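Local coordinates for sugar phosphate isomerase/epimerase (Parabacteroides distasonis, PDB 3OBE), which probably acts as a sugar phosphate isomerase or epimerase and folds as a xylose isomerase-like TIM barrel, at residues Tyr50-Phe56 and Leu90-His96; Thr120-Ala124 and Ile158-Ile164; Val128-Pro134 and Gly163-His169; Leu205-Pro210 and Tyr236-Lys241. All coordinates share one frame; numbering follows the deposited sequence. Where two conformers were deposited one is given.

How the interactions relate
All four contacts belong to one TIM barrel. Its eight parallel strands form a single sheet, with helices packed outside. Interaction 1 comes first in the chain and joins strands 52-55 and 91-95. Interactions 2 and 3 interleave along the chain and share G163 and I164. Their centres are about 9 Å apart. Interaction 2 packs helix 109-126 on the end of helix 142-160, and interaction 3 pairs strands 130-133 and 165-169. Interaction 3 also touches interaction 1, through R91 with S129 and H96 with H169. Interaction 4 comes last and joins the end of helix 200-207 to the lead-in of strand 240-245, about 22 Å from interaction 1 between centres. Interactions 1 and 3 thus build the barrel wall.

Interaction 1: Tyr50-Phe56 and Leu90-His96; sequences YTDLEIF and LRISSSH. With EOH (ethanol), chain H; EOH (ethanol), chain G; EOH (ethanol), chain E.
OD2 of D52 takes two donors. S93 OG reaches it at 2.6 Å through the anti lone pair, and water 1 donates to it. OD1 is held by OG1 of the neighbouring T51, again through the anti lone pair. S93 OG also bonds Y275 OH. R91 NH1 lies 4.5 Å from D52 OD2, but no N-H points at the oxygen. Water 1 bridges the two instead, accepting from R91 NH1 at 2.9 Å. The R91 chain, extended from CG to NE, carries its guanidinium past S93, whose CB sits over one face. NH2 goes on to S129 and G127.

Strands 52-55 and 91-95 are parallel neighbours in the TIM barrel. A beta bulge at S93-S94 shifts their register by one residue. There L53 O meets both S93 N, at 3.0 Å, and S94 N, in a weak bond.

E54 has CG anti to the backbone N (chi1 180°), which runs its chain alongside S94. OE2 accepts from S94 OG at 2.8 Å. OE1 lies over a face of the H96 ring and bonds H244 and Q26. H96 NE2 bonds E216. H96 ND1 donates in the ring plane, at 2.5 Å, to O of an ethanol that, like the nearby phosphate, probably comes from the crystallisation liquor. On the other sheet face, the I55 and I92 side chains cross at about a right angle, CG2 to CG2 3.9 Å, both touching Y81.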
# COMPACT_ATOMS: atom_id res chain seq x y z
N TYR A 50 0.09 -1.69 -16.48
CA TYR A 50 0.10 -2.25 -15.14
C TYR A 50 0.45 -3.71 -15.17
O TYR A 50 -0.01 -4.46 -16.04
CB TYR A 50 -1.23 -2.01 -14.39
CG TYR A 50 -1.46 -0.53 -14.10
CD1 TYR A 50 -0.79 0.12 -13.01
CD2 TYR A 50 -2.31 0.23 -14.90
CE1 TYR A 50 -0.98 1.43 -12.75
CE2 TYR A 50 -2.50 1.59 -14.63
CZ TYR A 50 -1.83 2.19 -13.56
OH TYR A 50 -1.96 3.53 -13.29
N THR A 51 1.29 -4.12 -14.22
CA THR A 51 1.75 -5.50 -14.06
C THR A 51 1.24 -6.14 -12.74
O THR A 51 1.08 -7.37 -12.66
CB THR A 51 3.31 -5.62 -14.10
OG1 THR A 51 3.84 -4.79 -13.06
CG2 THR A 51 3.85 -5.19 -15.49
N ASP A 52 0.96 -5.31 -11.74
CA ASP A 52 0.73 -5.74 -10.40
C ASP A 52 -0.49 -5.04 -9.82
O ASP A 52 -0.71 -3.87 -10.10
CB ASP A 52 1.93 -5.38 -9.55
CG ASP A 52 3.07 -6.32 -9.75
OD1 ASP A 52 3.73 -6.27 -10.82
OD2 ASP A 52 3.28 -7.16 -8.84
N LEU A 53 -1.24 -5.76 -9.01
CA LEU A 53 -2.38 -5.20 -8.27
C LEU A 53 -2.18 -5.33 -6.78
O LEU A 53 -1.71 -6.36 -6.29
CB LEU A 53 -3.66 -5.94 -8.65
CG LEU A 53 -4.06 -5.92 -10.14
CD1 LEU A 53 -5.42 -6.67 -10.38
CD2 LEU A 53 -4.11 -4.51 -10.74
N GLU A 54 -2.63 -4.29 -6.08
CA GLU A 54 -2.83 -4.36 -4.64
C GLU A 54 -4.32 -4.23 -4.40
O GLU A 54 -4.95 -3.28 -4.88
CB GLU A 54 -2.04 -3.25 -3.91
CG GLU A 54 -2.21 -3.25 -2.40
CD GLU A 54 -1.44 -2.11 -1.79
OE1 GLU A 54 -1.90 -0.97 -1.99
OE2 GLU A 54 -0.38 -2.37 -1.13
N ILE A 55 -4.90 -5.26 -3.80
CA ILE A 55 -6.36 -5.33 -3.68
C ILE A 55 -6.81 -4.84 -2.28
O ILE A 55 -6.03 -4.26 -1.52
CB ILE A 55 -6.88 -6.74 -4.06
CG1 ILE A 55 -6.35 -7.80 -3.12
CG2 ILE A 55 -6.53 -7.02 -5.58
CD1 ILE A 55 -7.08 -9.11 -3.22
N PHE A 56 -8.09 -5.04 -2.01
CA PHE A 56 -8.74 -4.60 -0.80
C PHE A 56 -9.95 -5.51 -0.60
O PHE A 56 -10.31 -6.28 -1.47
CB PHE A 56 -9.14 -3.12 -0.93
CG PHE A 56 -10.23 -2.88 -1.92
CD1 PHE A 56 -9.96 -2.76 -3.26
CD2 PHE A 56 -11.56 -2.80 -1.49
CE1 PHE A 56 -11.00 -2.53 -4.18
CE2 PHE A 56 -12.59 -2.59 -2.42
CZ PHE A 56 -12.30 -2.46 -3.74
N LEU A 90 -1.70 -10.11 -15.24
CA LEU A 90 -1.41 -9.30 -14.08
C LEU A 90 -1.09 -10.25 -12.93
O LEU A 90 -1.21 -11.45 -13.08
CB LEU A 90 -2.62 -8.42 -13.73
CG LEU A 90 -3.06 -7.39 -14.78
CD1 LEU A 90 -4.37 -6.78 -14.41
CD2 LEU A 90 -1.99 -6.30 -14.94
N ARG A 91 -0.65 -9.71 -11.79
CA ARG A 91 -0.46 -10.48 -10.61
C ARG A 91 -0.97 -9.67 -9.43
O ARG A 91 -0.63 -8.49 -9.31
CB ARG A 91 1.01 -10.78 -10.46
CG ARG A 91 1.37 -11.41 -9.14
CD ARG A 91 2.88 -11.81 -8.97
NE ARG A 91 2.94 -12.36 -7.61
CZ ARG A 91 3.66 -11.91 -6.60
NH1 ARG A 91 4.59 -10.97 -6.78
NH2 ARG A 91 3.48 -12.45 -5.41
N ILE A 92 -1.74 -10.33 -8.56
CA ILE A 92 -2.09 -9.75 -7.24
C ILE A 92 -0.88 -9.95 -6.31
O ILE A 92 -0.64 -11.09 -5.86
CB ILE A 92 -3.36 -10.39 -6.61
CG1 ILE A 92 -4.53 -10.35 -7.57
CG2 ILE A 92 -3.67 -9.67 -5.29
CD1 ILE A 92 -5.76 -11.22 -7.14
N SER A 93 -0.16 -8.88 -6.05
CA SER A 93 1.05 -8.91 -5.26
C SER A 93 0.95 -8.32 -3.89
O SER A 93 1.81 -8.62 -3.04
CB SER A 93 2.22 -8.36 -6.03
OG SER A 93 2.01 -7.08 -6.62
N SER A 94 -0.11 -7.55 -3.63
CA SER A 94 -0.36 -7.01 -2.33
C SER A 94 -1.85 -6.91 -2.03
O SER A 94 -2.68 -7.09 -2.92
CB SER A 94 0.35 -5.65 -2.22
OG SER A 94 0.29 -5.11 -0.92
N SER A 95 -2.17 -6.60 -0.79
CA SER A 95 -3.53 -6.53 -0.33
C SER A 95 -3.58 -5.64 0.89
O SER A 95 -2.74 -5.74 1.77
CB SER A 95 -4.00 -7.95 0.02
OG SER A 95 -5.28 -7.91 0.64
N HIS A 96 -4.53 -4.73 0.89
CA HIS A 96 -4.82 -3.88 2.05
C HIS A 96 -5.92 -4.50 2.91
O HIS A 96 -7.04 -4.81 2.39
CB HIS A 96 -5.32 -2.52 1.57
CG HIS A 96 -4.24 -1.52 1.31
ND1 HIS A 96 -4.49 -0.18 1.25
CD2 HIS A 96 -2.90 -1.67 1.15
CE1 HIS A 96 -3.37 0.46 1.00
NE2 HIS A 96 -2.38 -0.40 0.99
C1 EOH H . -7.91 0.20 0.47
C2 EOH H . -9.34 0.25 1.02
O EOH H . -6.93 0.42 1.49
C1 EOH G . -12.19 -6.39 -3.69
C2 EOH G . -13.05 -5.97 -4.85
O EOH G . -10.98 -6.99 -4.08
C1 EOH E . 6.69 -7.29 -5.56
C2 EOH E . 6.05 -6.27 -4.63
O EOH E . 5.94 -8.49 -5.58
O HOH W 1 5.33 -8.63 -8.34

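Interaction 2: Thr120-Ala124 and Ile158-Ile164; sequences TDIHA and ITKKAGI
H123 brings the one aromatic ring of this contact, but the ring takes no part. CD1 of I164 lies against the backbone, 4.1 Å from C of H123 and 4.0 Å from N of A124. The ring meets F65 edge-to-face and Y58 with planes about 55° apart, while ND1 bonds A119 O and NE2 bonds S95 OG.

T120 carries most of the packing. CG2 lies anti to the backbone N (chi1 -61° for OG1) and presses on CB of A162 at 3.4 Å, a tight fit for two methyls. OG1 bonds W116 O and also touches CG2 of T159 at 3.5 Å and CG2 of I158 at 3.7 Å. With an alanine here, the wedge against A162 and T159 would probably be replaced by a gap, and W116 O would lose its hydroxyl partner.

The partner chain turns sharply in a Schellman motif with G163 as C-prime residue. T159 O accepts A162 N and I164 N from opposite faces of its plane. T159 OG1 bonds I164 O at 2.7 Å.

The contact therefore sets helix 109-126 beside the C-terminal end of helix 142-160, with M131 of strand 130-133 touching both.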
# COMPACT_ATOMS: atom_id res chain seq x y z
N THR A 120 -3.50 -14.69 6.70
CA THR A 120 -2.28 -15.16 6.02
C THR A 120 -2.59 -16.43 5.23
O THR A 120 -2.17 -16.56 4.07
CB THR A 120 -1.16 -15.40 7.02
OG1 THR A 120 -0.85 -14.14 7.68
CG2 THR A 120 0.08 -16.03 6.35
N ASP A 121 -3.34 -17.35 5.83
CA ASP A 121 -3.69 -18.61 5.15
C ASP A 121 -4.41 -18.30 3.82
O ASP A 121 -4.15 -18.91 2.77
CB ASP A 121 -4.54 -19.48 6.06
CG ASP A 121 -3.74 -20.11 7.21
OD1 ASP A 121 -2.49 -20.16 7.17
OD2 ASP A 121 -4.39 -20.55 8.17
N ILE A 122 -5.33 -17.34 3.86
CA ILE A 122 -6.12 -16.96 2.67
C ILE A 122 -5.24 -16.26 1.66
O ILE A 122 -5.33 -16.53 0.47
CB ILE A 122 -7.30 -16.06 3.06
CG1 ILE A 122 -8.33 -16.84 3.91
CG2 ILE A 122 -7.96 -15.37 1.82
CD1 ILE A 122 -9.08 -17.92 3.15
N HIS A 123 -4.34 -15.41 2.13
CA HIS A 123 -3.51 -14.64 1.21
C HIS A 123 -2.38 -15.49 0.64
O HIS A 123 -1.89 -15.19 -0.47
CB HIS A 123 -2.96 -13.36 1.89
CG HIS A 123 -3.97 -12.25 1.99
ND1 HIS A 123 -5.01 -12.28 2.90
CD2 HIS A 123 -4.14 -11.12 1.25
CE1 HIS A 123 -5.75 -11.20 2.74
NE2 HIS A 123 -5.24 -10.46 1.77
N ALA A 124 -2.00 -16.56 1.33
CA ALA A 124 -1.02 -17.51 0.75
C ALA A 124 -1.67 -18.19 -0.46
O ALA A 124 -1.06 -18.36 -1.55
CB ALA A 124 -0.54 -18.51 1.81
N ILE A 158 3.81 -13.63 11.90
CA ILE A 158 2.82 -14.57 11.40
C ILE A 158 2.84 -14.64 9.87
O ILE A 158 2.83 -15.73 9.32
CB ILE A 158 1.39 -14.20 11.96
CG1 ILE A 158 1.27 -14.64 13.41
CG2 ILE A 158 0.26 -14.92 11.15
CD1 ILE A 158 0.12 -13.91 14.19
N THR A 159 2.86 -13.48 9.20
CA THR A 159 2.84 -13.48 7.76
C THR A 159 4.13 -14.08 7.21
O THR A 159 4.11 -14.76 6.16
CB THR A 159 2.55 -12.08 7.10
OG1 THR A 159 3.68 -11.19 7.22
CG2 THR A 159 1.27 -11.41 7.62
N LYS A 160 5.24 -13.82 7.89
CA LYS A 160 6.57 -14.27 7.42
C LYS A 160 6.70 -15.78 7.37
O LYS A 160 7.48 -16.32 6.58
CB LYS A 160 7.64 -13.67 8.33
CG LYS A 160 9.06 -14.07 8.07
CD LYS A 160 10.04 -13.16 8.83
CE LYS A 160 10.28 -13.63 10.24
NZ LYS A 160 10.49 -12.44 11.03
N LYS A 161 5.91 -16.48 8.18
CA LYS A 161 5.82 -17.94 8.16
C LYS A 161 5.39 -18.48 6.81
O LYS A 161 5.75 -19.58 6.45
CB LYS A 161 4.83 -18.42 9.24
CG LYS A 161 5.33 -18.17 10.65
CD LYS A 161 4.51 -18.97 11.70
CE LYS A 161 4.82 -18.54 13.16
NZ LYS A 161 3.58 -18.56 14.05
N ALA A 162 4.58 -17.71 6.10
CA ALA A 162 4.10 -18.02 4.77
C ALA A 162 4.95 -17.35 3.71
O ALA A 162 4.59 -17.39 2.53
CB ALA A 162 2.61 -17.54 4.61
N GLY A 163 6.04 -16.69 4.10
CA GLY A 163 6.87 -15.98 3.12
C GLY A 163 6.27 -14.69 2.58
O GLY A 163 6.62 -14.28 1.49
N ILE A 164 5.38 -14.08 3.34
CA ILE A 164 4.70 -12.87 2.97
C ILE A 164 5.16 -11.73 3.91
O ILE A 164 5.25 -11.89 5.13
CB ILE A 164 3.18 -13.02 3.10
CG1 ILE A 164 2.71 -14.10 2.17
CG2 ILE A 164 2.47 -11.68 2.88
CD1 ILE A 164 1.24 -14.57 2.40

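Interaction 3: Val128-Pro134 and Gly163-His169; sequences VSCMVQP and GILWGYH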
# COMPACT_ATOMS: atom_id res chain seq x y z
N VAL A 128 -0.08 -13.58 -2.87
CA VAL A 128 0.52 -12.25 -2.69
C VAL A 128 1.91 -12.32 -2.10
O VAL A 128 2.29 -13.30 -1.43
CB VAL A 128 -0.35 -11.33 -1.77
CG1 VAL A 128 -1.79 -11.20 -2.38
CG2 VAL A 128 -0.33 -11.83 -0.28
N SER A 129 2.70 -11.29 -2.34
CA SER A 129 3.96 -11.07 -1.69
C SER A 129 3.87 -10.24 -0.40
O SER A 129 4.73 -10.38 0.47
CB SER A 129 4.95 -10.38 -2.61
OG SER A 129 5.22 -11.27 -3.69
N CYS A 130 2.89 -9.35 -0.34
CA CYS A 130 2.76 -8.43 0.76
C CYS A 130 1.33 -8.38 1.30
O CYS A 130 0.36 -8.48 0.56
CB CYS A 130 3.14 -7.02 0.31
SG CYS A 130 4.76 -6.95 -0.49
N MSE A 131 1.22 -8.13 2.60
CA MSE A 131 -0.11 -7.84 3.24
C MSE A 131 0.09 -6.58 4.04
O MSE A 131 1.03 -6.50 4.83
CB MSE A 131 -0.51 -8.99 4.14
CG MSE A 131 -0.94 -10.24 3.42
SE MSE A 131 -0.88 -11.83 4.58
CE MSE A 131 -2.26 -11.30 5.85
N VAL A 132 -0.77 -5.58 3.85
CA VAL A 132 -0.52 -4.25 4.37
C VAL A 132 -1.75 -3.73 5.10
O VAL A 132 -2.87 -3.79 4.54
CB VAL A 132 -0.16 -3.31 3.23
CG1 VAL A 132 -0.11 -1.76 3.67
CG2 VAL A 132 1.17 -3.74 2.64
N GLN A 133 -1.55 -3.23 6.31
CA GLN A 133 -2.57 -2.52 7.04
C GLN A 133 -2.49 -1.04 6.74
O GLN A 133 -1.45 -0.45 6.97
CB GLN A 133 -2.46 -2.73 8.54
CG GLN A 133 -3.56 -1.96 9.34
CD GLN A 133 -3.73 -2.42 10.75
OE1 GLN A 133 -3.52 -3.59 11.06
NE2 GLN A 133 -4.15 -1.51 11.64
N PRO A 134 -3.61 -0.44 6.28
CA PRO A 134 -3.56 0.99 5.88
C PRO A 134 -4.33 1.90 6.83
O PRO A 134 -4.72 3.01 6.46
CB PRO A 134 -4.24 0.95 4.51
CG PRO A 134 -5.36 -0.03 4.73
CD PRO A 134 -4.73 -1.14 5.62
N GLY A 163 6.04 -16.69 4.10
CA GLY A 163 6.87 -15.98 3.12
C GLY A 163 6.27 -14.69 2.58
O GLY A 163 6.62 -14.28 1.49
N ILE A 164 5.38 -14.08 3.34
CA ILE A 164 4.70 -12.87 2.97
C ILE A 164 5.16 -11.73 3.91
O ILE A 164 5.25 -11.89 5.13
CB ILE A 164 3.18 -13.02 3.10
CG1 ILE A 164 2.71 -14.10 2.17
CG2 ILE A 164 2.47 -11.68 2.88
CD1 ILE A 164 1.24 -14.57 2.40
N LEU A 165 5.39 -10.57 3.31
CA LEU A 165 5.86 -9.38 4.04
C LEU A 165 4.68 -8.61 4.58
O LEU A 165 3.83 -8.17 3.81
CB LEU A 165 6.63 -8.45 3.13
CG LEU A 165 7.92 -9.00 2.52
CD1 LEU A 165 8.45 -7.99 1.50
CD2 LEU A 165 8.98 -9.31 3.59
N TRP A 166 4.65 -8.39 5.88
CA TRP A 166 3.66 -7.51 6.49
C TRP A 166 4.17 -6.09 6.43
O TRP A 166 5.31 -5.83 6.77
CB TRP A 166 3.38 -7.93 7.93
CG TRP A 166 2.17 -7.26 8.51
CD1 TRP A 166 0.92 -7.78 8.55
CD2 TRP A 166 2.08 -5.95 9.11
NE1 TRP A 166 0.05 -6.90 9.13
CE2 TRP A 166 0.74 -5.78 9.52
CE3 TRP A 166 2.99 -4.93 9.37
CZ2 TRP A 166 0.28 -4.60 10.11
CZ3 TRP A 166 2.55 -3.80 9.99
CH2 TRP A 166 1.22 -3.63 10.34
N GLY A 167 3.27 -5.15 6.08
CA GLY A 167 3.60 -3.74 6.03
C GLY A 167 2.48 -2.83 6.53
O GLY A 167 1.35 -3.27 6.67
N TYR A 168 2.84 -1.57 6.71
CA TYR A 168 1.95 -0.52 7.23
C TYR A 168 1.95 0.67 6.27
O TYR A 168 3.01 1.18 5.91
CB TYR A 168 2.36 -0.07 8.62
CG TYR A 168 1.43 0.96 9.17
CD1 TYR A 168 0.18 0.58 9.62
CD2 TYR A 168 1.72 2.33 9.11
CE1 TYR A 168 -0.70 1.49 10.06
CE2 TYR A 168 0.83 3.25 9.54
CZ TYR A 168 -0.38 2.83 10.04
OH TYR A 168 -1.31 3.72 10.54
N HIS A 169 0.75 1.09 5.86
CA HIS A 169 0.54 2.19 4.91
C HIS A 169 0.02 3.39 5.64
O HIS A 169 -1.05 3.32 6.30
CB HIS A 169 -0.43 1.75 3.83
CG HIS A 169 -0.84 2.84 2.90
ND1 HIS A 169 -2.15 3.08 2.60
CD2 HIS A 169 -0.11 3.74 2.18
CE1 HIS A 169 -2.24 4.10 1.76
NE2 HIS A 169 -1.01 4.53 1.49
O HOH W 2 7.06 -11.91 0.08
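Strand 130-133, helix 142-160 and strand 165-169 form a beta-alpha-beta crossover of the TIM barrel, and this contact joins its two parallel strands. Five backbone bonds pair them, all close to 2.9 Å: L165 N to S129 O, M131 N to L165 O, G167 N to M131 O, Q133 N to G167 O and H169 N to Q133 O. Water 2 adds a bridge, donating to both S129 O and G163 O.

M131, Q133, W166 and Y168 point to the helix side, where I164 joins them. The selenomethionine M131 is bent at chi3 (65°) and crosses I164, with CG 3.7 Å from CG2. CD1 of I164 reaches on to CG2 of V128 at 4.1 Å. W166 lays one ring face over M131 O. Q133 crosses the far end of the indole, CB to CZ2 3.7 Å, and its amide plane stands 74° from the ring. NE2 of Q133 bonds Y104 OH and S135 O, while W116 and F152 of the two flanking helices pack against the indole. CD1 of Y168 comes 3.3 Å from Q133 O, and its OH bonds E174.

C130, V132 and L165 point to the other face of the sheet, into the barrel. A CB on G167 would come tight against CG2 of V132, which lies 4.2 Å from the glycine CA. CG1 of V132 packs on CB of H169 at 3.5 Å. The H169 ring is held by D218 at NE2 and lies near a bound phosphate. Its ND1 edge meets CB of P134, in the ring plane and 3.5 Å away.

Interaction 4: Leu205-Pro210 and Tyr236-Lys241; sequences LKNTDP and YPNRFK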
# COMPACT_ATOMS: atom_id res chain seq x y z
N LEU A 205 8.24 3.05 13.29
CA LEU A 205 9.55 2.59 12.79
C LEU A 205 10.47 2.08 13.87
O LEU A 205 11.08 1.00 13.75
CB LEU A 205 10.21 3.72 11.99
CG LEU A 205 9.53 4.00 10.64
CD1 LEU A 205 9.72 5.46 10.19
CD2 LEU A 205 10.06 3.08 9.52
N LYS A 206 10.62 2.89 14.90
CA LYS A 206 11.58 2.57 15.97
C LYS A 206 11.16 1.43 16.84
O LYS A 206 12.02 0.77 17.46
CB LYS A 206 11.90 3.79 16.81
CG LYS A 206 12.41 4.92 15.93
CD LYS A 206 13.79 5.33 16.11
CE LYS A 206 13.95 6.78 15.69
NZ LYS A 206 15.35 7.22 15.78
N ASN A 207 9.86 1.14 16.89
CA ASN A 207 9.36 0.08 17.76
C ASN A 207 8.92 -1.19 17.03
O ASN A 207 8.37 -2.09 17.65
CB ASN A 207 8.22 0.63 18.63
CG ASN A 207 8.76 1.57 19.69
OD1 ASN A 207 9.40 1.13 20.64
ND2 ASN A 207 8.56 2.87 19.50
N THR A 208 9.21 -1.28 15.73
CA THR A 208 8.97 -2.50 14.95
C THR A 208 10.28 -3.07 14.43
O THR A 208 11.25 -2.35 14.24
CB THR A 208 8.00 -2.30 13.77
OG1 THR A 208 8.43 -1.25 12.92
CG2 THR A 208 6.61 -1.94 14.28
N ASP A 209 10.29 -4.38 14.31
CA ASP A 209 11.47 -5.13 13.85
C ASP A 209 11.53 -5.12 12.36
O ASP A 209 10.56 -5.60 11.73
CB ASP A 209 11.29 -6.57 14.33
CG ASP A 209 12.49 -7.46 14.08
OD1 ASP A 209 13.30 -7.25 13.13
OD2 ASP A 209 12.58 -8.46 14.84
N PRO A 210 12.68 -4.71 11.75
CA PRO A 210 12.78 -4.69 10.28
C PRO A 210 12.53 -6.05 9.63
O PRO A 210 12.09 -6.09 8.51
CB PRO A 210 14.22 -4.22 10.00
CG PRO A 210 14.70 -3.56 11.30
CD PRO A 210 13.85 -4.09 12.43
N TYR A 236 15.30 6.02 6.85
CA TYR A 236 14.86 4.65 7.17
C TYR A 236 14.90 3.80 5.90
O TYR A 236 13.90 3.23 5.46
CB TYR A 236 13.45 4.64 7.78
CG TYR A 236 13.32 5.51 8.99
CD1 TYR A 236 13.61 5.01 10.22
CD2 TYR A 236 12.94 6.84 8.88
CE1 TYR A 236 13.50 5.81 11.33
CE2 TYR A 236 12.82 7.67 10.02
CZ TYR A 236 13.12 7.14 11.23
OH TYR A 236 13.00 7.95 12.39
N PRO A 237 16.12 3.66 5.31
CA PRO A 237 16.19 3.17 3.94
C PRO A 237 15.79 1.71 3.78
O PRO A 237 15.31 1.33 2.71
CB PRO A 237 17.66 3.36 3.60
CG PRO A 237 18.39 3.47 4.84
CD PRO A 237 17.40 4.13 5.80
N ASN A 238 15.97 0.93 4.84
CA ASN A 238 15.65 -0.50 4.79
C ASN A 238 14.24 -0.78 5.23
O ASN A 238 13.80 -1.93 5.18
CB ASN A 238 16.63 -1.30 5.67
CG ASN A 238 16.62 -0.87 7.13
OD1 ASN A 238 16.49 0.34 7.46
ND2 ASN A 238 16.80 -1.84 8.03
N ARG A 239 13.49 0.23 5.64
CA ARG A 239 12.13 0.01 6.18
C ARG A 239 10.99 0.28 5.19
O ARG A 239 9.95 -0.36 5.23
CB ARG A 239 11.90 0.88 7.40
CG ARG A 239 12.95 0.78 8.50
CD ARG A 239 13.27 -0.61 8.98
NE ARG A 239 12.08 -1.34 9.38
CZ ARG A 239 11.45 -1.16 10.53
NH1 ARG A 239 11.89 -0.25 11.40
NH2 ARG A 239 10.38 -1.88 10.81
N PHE A 240 11.21 1.24 4.27
CA PHE A 240 10.23 1.58 3.27
C PHE A 240 10.44 0.70 2.06
O PHE A 240 11.24 1.01 1.18
CB PHE A 240 10.38 3.08 2.96
CG PHE A 240 9.94 3.95 4.08
CD1 PHE A 240 8.64 3.87 4.54
CD2 PHE A 240 10.80 4.85 4.71
CE1 PHE A 240 8.20 4.67 5.60
CE2 PHE A 240 10.35 5.61 5.76
CZ PHE A 240 9.07 5.54 6.17
N LYS A 241 9.74 -0.44 2.03
CA LYS A 241 9.94 -1.44 0.99
C LYS A 241 8.96 -1.30 -0.18
O LYS A 241 9.22 -1.83 -1.27
CB LYS A 241 9.87 -2.88 1.57
CG LYS A 241 11.04 -3.23 2.52
CD LYS A 241 11.05 -4.72 2.88
CE LYS A 241 12.21 -5.11 3.81
NZ LYS A 241 12.04 -6.48 4.35
O HOH W 3 11.61 -3.26 7.37
O HOH W 4 10.26 -6.55 6.38
O HOH W 5 14.05 -4.68 6.44
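The backbones stay apart: the nearest CA atoms, of P210 and R239, are 6.3 Å from each other. R239 fills the space between. Its chain bends at chi2 and chi3 (both near -53°) and curls back, which brings the guanidinium under the loop T208-P210. NH1 donates to L205 O at 2.8 Å and NH2 to T208 OG1 at 2.9 Å, both partners lying in the guanidinium plane. P210 lies over one face; on the other side CD2 of L205 packs against CB of R239 at 3.6 Å. NH2 also bonds V213 O, and T208 OG1 bonds F204 O.

The two segments are alpha-to-beta connections of the TIM barrel. One leaves helix 200-207 for strand 213-218, and the other leads from helix 229-235 into strand 240-245.

A leucine in place of R239 lacks the flat group under P210 and would probably leave L205 O, T208 OG1 and V213 O without these donors.

L205 drops CD1 onto the centre of the Y236 ring, 3.6 Å from the centroid and 5° off the normal, a CH-pi contact. The same methyl reaches CZ of F240 at 4.1 Å. K206 brings CE to the ring edge, beside Y236 OH.

Waters also link P210 O to the second segment. Water 3 accepts from R239 NE at 2.8 Å. Water 4 accepts from K241 NZ at 2.7 Å and donates to P210 O.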